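Long-range contact in probable acetyltransferase (Agrobacterium tumefaciens, PDB 2GE3), which binds acetyl coenzyme A and, as a GNAT-family member, probably transfers its acetyl group to an acceptor substrate: residues A[102-107]-A[138-143]. Sequence-based numbering, arbitrary orientation.
Sequences LGARLM and EKIGFA. With ACO (acetyl coenzyme *a), chain E.
Ile140 lays its longer branch against the helix 102-117, with CD1 3.9 Å from Ala104 CA and 4.0 Å from Ala104 CB, while CG1 meets the selenium of Met107 (a selenomethionine) at 3.6 Å. The chain of Met107 crosses that of Ile140 at a slant, and its SE also lies 4.4 Å from Phe142 CE1. Here two GNAT helices, one entered from the pyrophosphate-binding loop (Q/R-x-x-G-x-G/A signature), whose Asn99 N and Gly101 N also bond to the cofactor, the other ending at residue 140, illustrate how apolar packing can accompany a shared grip on acetyl coenzyme A. At the start of the first helix, Gly103 N donates to O4A over 2.9 Å and Ala104 N to O1A, so successive amides hold both phosphates of the pyrophosphate, where the helix dipole probably adds to the attraction. With CG anti to the backbone N (chi1 180°), Lys139 starts toward this helix, then bends at chi2 and chi3 to bring NZ to the 3'-phosphate; NZ donates to O9A at 3.1 Å and passes 4.1 Å from Ala104 CB. Beyond Ile140 a Schellman motif at Gly141 (phi 115°) ends the helix and leads to Phe142, whose ring packs on Met164 and Ile166.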
loop_
_atom_site.group_PDB
_atom_site.type_symbol
_atom_site.label_atom_id
_atom_site.label_comp_id
_atom_site.label_asym_id
_atom_site.label_seq_id
_atom_site.Cartn_x
_atom_site.Cartn_y
_atom_site.Cartn_z
ATOM N N LEU A 102 -13.803 11.523 20.803
ATOM C CA LEU A 102 -14.555 11.312 19.573
ATOM C C LEU A 102 -13.879 10.342 18.526
ATOM O O LEU A 102 -14.553 9.496 17.871
ATOM C CB LEU A 102 -14.857 12.667 18.926
ATOM C CG LEU A 102 -15.623 12.596 17.606
ATOM C CD1 LEU A 102 -17.113 12.003 17.899
ATOM C CD2 LEU A 102 -15.676 14.001 17.033
ATOM N N GLY A 103 -12.566 10.413 18.414
ATOM C CA GLY A 103 -11.853 9.472 17.566
ATOM C C GLY A 103 -12.013 8.062 18.064
ATOM O O GLY A 103 -12.165 7.144 17.280
ATOM N N ALA A 104 -11.939 7.889 19.382
ATOM C CA ALA A 104 -12.133 6.570 20.000
ATOM C C ALA A 104 -13.481 6.027 19.675
ATOM O O ALA A 104 -13.574 4.885 19.263
ATOM C CB ALA A 104 -11.877 6.641 21.487
ATOM N N ARG A 105 -14.526 6.884 19.709
ATOM C CA ARG A 105 -15.877 6.434 19.379
ATOM C C ARG A 105 -16.062 6.101 17.927
ATOM O O ARG A 105 -16.673 5.118 17.586
ATOM C CB ARG A 105 -16.959 7.507 19.746
ATOM C CG ARG A 105 -17.119 7.910 21.224
ATOM C CD ARG A 105 -18.503 8.507 21.303
ATOM N NE ARG A 105 -18.533 9.893 21.357
ATOM C CZ ARG A 105 -19.507 10.669 20.880
ATOM N NH1 ARG A 105 -20.540 10.208 20.182
ATOM N NH2 ARG A 105 -19.380 11.963 21.090
ATOM N N LEU A 106 -15.600 6.972 17.053
ATOM C CA LEU A 106 -15.630 6.687 15.599
ATOM C C LEU A 106 -14.873 5.401 15.237
ATOM O O LEU A 106 -15.381 4.602 14.431
ATOM C CB LEU A 106 -14.968 7.845 14.874
ATOM C CG LEU A 106 -15.444 8.723 13.710
ATOM C CD1 LEU A 106 -16.927 8.853 13.447
ATOM C CD2 LEU A 106 -14.724 10.147 13.914
HETATM N N MSE A 107 -13.672 5.198 15.804
HETATM C CA MSE A 107 -12.926 3.966 15.591
HETATM C C MSE A 107 -13.655 2.715 16.043
HETATM O O MSE A 107 -13.724 1.788 15.300
HETATM C CB MSE A 107 -11.593 3.982 16.322
HETATM C CG MSE A 107 -10.443 3.277 15.538
HETATM SE SE MSE A 107 -8.728 4.250 16.093
HETATM C CE MSE A 107 -9.730 5.821 16.244
ATOM N N GLU A 138 -2.895 3.022 19.956
ATOM C CA GLU A 138 -2.520 2.107 21.065
ATOM C C GLU A 138 -3.704 1.783 22.008
ATOM O O GLU A 138 -3.942 0.645 22.303
ATOM C CB GLU A 138 -1.322 2.663 21.877
ATOM C CG GLU A 138 -0.069 2.646 20.943
ATOM C CD GLU A 138 1.158 3.329 21.547
ATOM O OE1 GLU A 138 1.000 4.065 22.538
ATOM O OE2 GLU A 138 2.277 3.184 21.006
ATOM N N LYS A 139 -4.449 2.815 22.426
ATOM C CA LYS A 139 -5.536 2.674 23.344
ATOM C C LYS A 139 -6.566 1.746 22.732
ATOM O O LYS A 139 -7.070 0.885 23.395
ATOM C CB LYS A 139 -6.161 4.043 23.594
ATOM C CG LYS A 139 -7.285 4.016 24.507
ATOM C CD LYS A 139 -8.304 5.074 24.220
ATOM C CE LYS A 139 -7.692 6.485 24.104
ATOM N NZ LYS A 139 -8.857 7.491 24.056
ATOM N N ILE A 140 -6.909 1.945 21.456
ATOM C CA ILE A 140 -7.928 1.106 20.818
ATOM C C ILE A 140 -7.462 -0.363 20.703
ATOM O O ILE A 140 -8.290 -1.207 20.611
ATOM C CB ILE A 140 -8.257 1.646 19.407
ATOM C CG1 ILE A 140 -8.907 3.046 19.497
ATOM C CG2 ILE A 140 -9.165 0.679 18.635
ATOM C CD1 ILE A 140 -10.142 3.196 20.328
ATOM N N GLY A 141 -6.139 -0.641 20.679
ATOM C CA GLY A 141 -5.622 -1.994 20.646
ATOM C C GLY A 141 -4.857 -2.324 19.329
ATOM O O GLY A 141 -4.551 -3.478 19.083
ATOM N N PHE A 142 -4.453 -1.319 18.524
ATOM C CA PHE A 142 -3.540 -1.574 17.394
ATOM C C PHE A 142 -2.154 -1.951 17.941
ATOM O O PHE A 142 -1.761 -1.445 18.938
ATOM C CB PHE A 142 -3.422 -0.396 16.453
ATOM C CG PHE A 142 -4.593 -0.274 15.544
ATOM C CD1 PHE A 142 -5.809 0.258 16.010
ATOM C CD2 PHE A 142 -4.489 -0.659 14.205
ATOM C CE1 PHE A 142 -6.896 0.399 15.152
ATOM C CE2 PHE A 142 -5.595 -0.542 13.332
ATOM C CZ PHE A 142 -6.792 0.013 13.784
ATOM N N ALA A 143 -1.499 -2.917 17.316
ATOM C CA ALA A 143 -0.152 -3.311 17.584
ATOM C C ALA A 143 0.797 -2.599 16.600
ATOM O O ALA A 143 0.510 -2.472 15.364
ATOM C CB ALA A 143 -0.031 -4.873 17.437
HETATM N N1A ACO E . 0.618 13.002 23.002
HETATM C C2A ACO E . 0.298 11.847 23.586
HETATM N N3A ACO E . -0.989 11.505 23.775
HETATM C C4A ACO E . -1.993 12.340 23.406
HETATM C C5A ACO E . -1.716 13.586 22.754
HETATM C C6A ACO E . -0.307 13.909 22.563
HETATM N N6A ACO E . -0.034 15.113 21.910
HETATM N N7A ACO E . -2.922 14.251 22.540
HETATM C C8A ACO E . -3.915 13.466 22.958
HETATM N N9A ACO E . -3.350 12.354 23.501
HETATM C C1B ACO E . -4.104 11.246 24.029
HETATM C C2B ACO E . -5.335 11.598 24.847
HETATM O O2B ACO E . -4.885 11.652 26.219
HETATM C C3B ACO E . -6.157 10.357 24.472
HETATM O O3B ACO E . -5.591 9.217 25.138
HETATM P P3B ACO E . -5.998 8.661 26.628
HETATM O O7A ACO E . -5.588 9.627 27.735
HETATM O O8A ACO E . -5.082 7.436 26.592
HETATM O O9A ACO E . -7.490 8.629 26.624
HETATM C C4B ACO E . -5.865 10.077 22.996
HETATM O O4B ACO E . -4.541 10.564 22.818
HETATM C C5B ACO E . -6.810 10.882 22.062
HETATM O O5B ACO E . -8.078 10.244 22.064
HETATM P P1A ACO E . -9.357 10.815 21.408
HETATM O O1A ACO E . -10.212 9.614 21.259
HETATM O O2A ACO E . -9.611 11.977 22.344
HETATM O O3A ACO E . -8.760 11.291 19.975
HETATM P P2A ACO E . -9.312 12.313 18.928
HETATM O O4A ACO E . -10.773 12.637 18.970
HETATM O O5A ACO E . -8.362 13.474 19.043
HETATM O O6A ACO E . -9.042 11.487 17.530
HETATM C CBP ACO E . -7.304 11.703 15.823
HETATM C CCP ACO E . -7.682 11.133 17.201
HETATM C CDP ACO E . -5.776 11.429 15.621
HETATM C CEP ACO E . -8.133 11.067 14.708
HETATM C CAP ACO E . -7.637 13.243 15.679
HETATM O OAP ACO E . -6.914 13.883 16.702
HETATM C C9P ACO E . -7.296 13.959 14.402
HETATM O O9P ACO E . -8.122 14.008 13.491
HETATM N N8P ACO E . -6.093 14.558 14.287
HETATM C C7P ACO E . -5.723 15.158 12.984
HETATM C C6P ACO E . -5.730 14.183 11.825
HETATM C C5P ACO E . -5.056 12.846 12.016
HETATM O O5P ACO E . -4.024 12.704 12.665
HETATM N N4P ACO E . -5.619 11.816 11.370
HETATM C C3P ACO E . -5.286 10.449 11.718
HETATM C C2P ACO E . -3.860 10.168 11.312
HETATM S S1P ACO E . -3.726 10.152 9.541
HETATM C C ACO E . -2.587 8.997 9.943
HETATM O O ACO E . -2.711 8.435 10.997
HETATM C CH3 ACO E . -1.560 8.697 8.879
#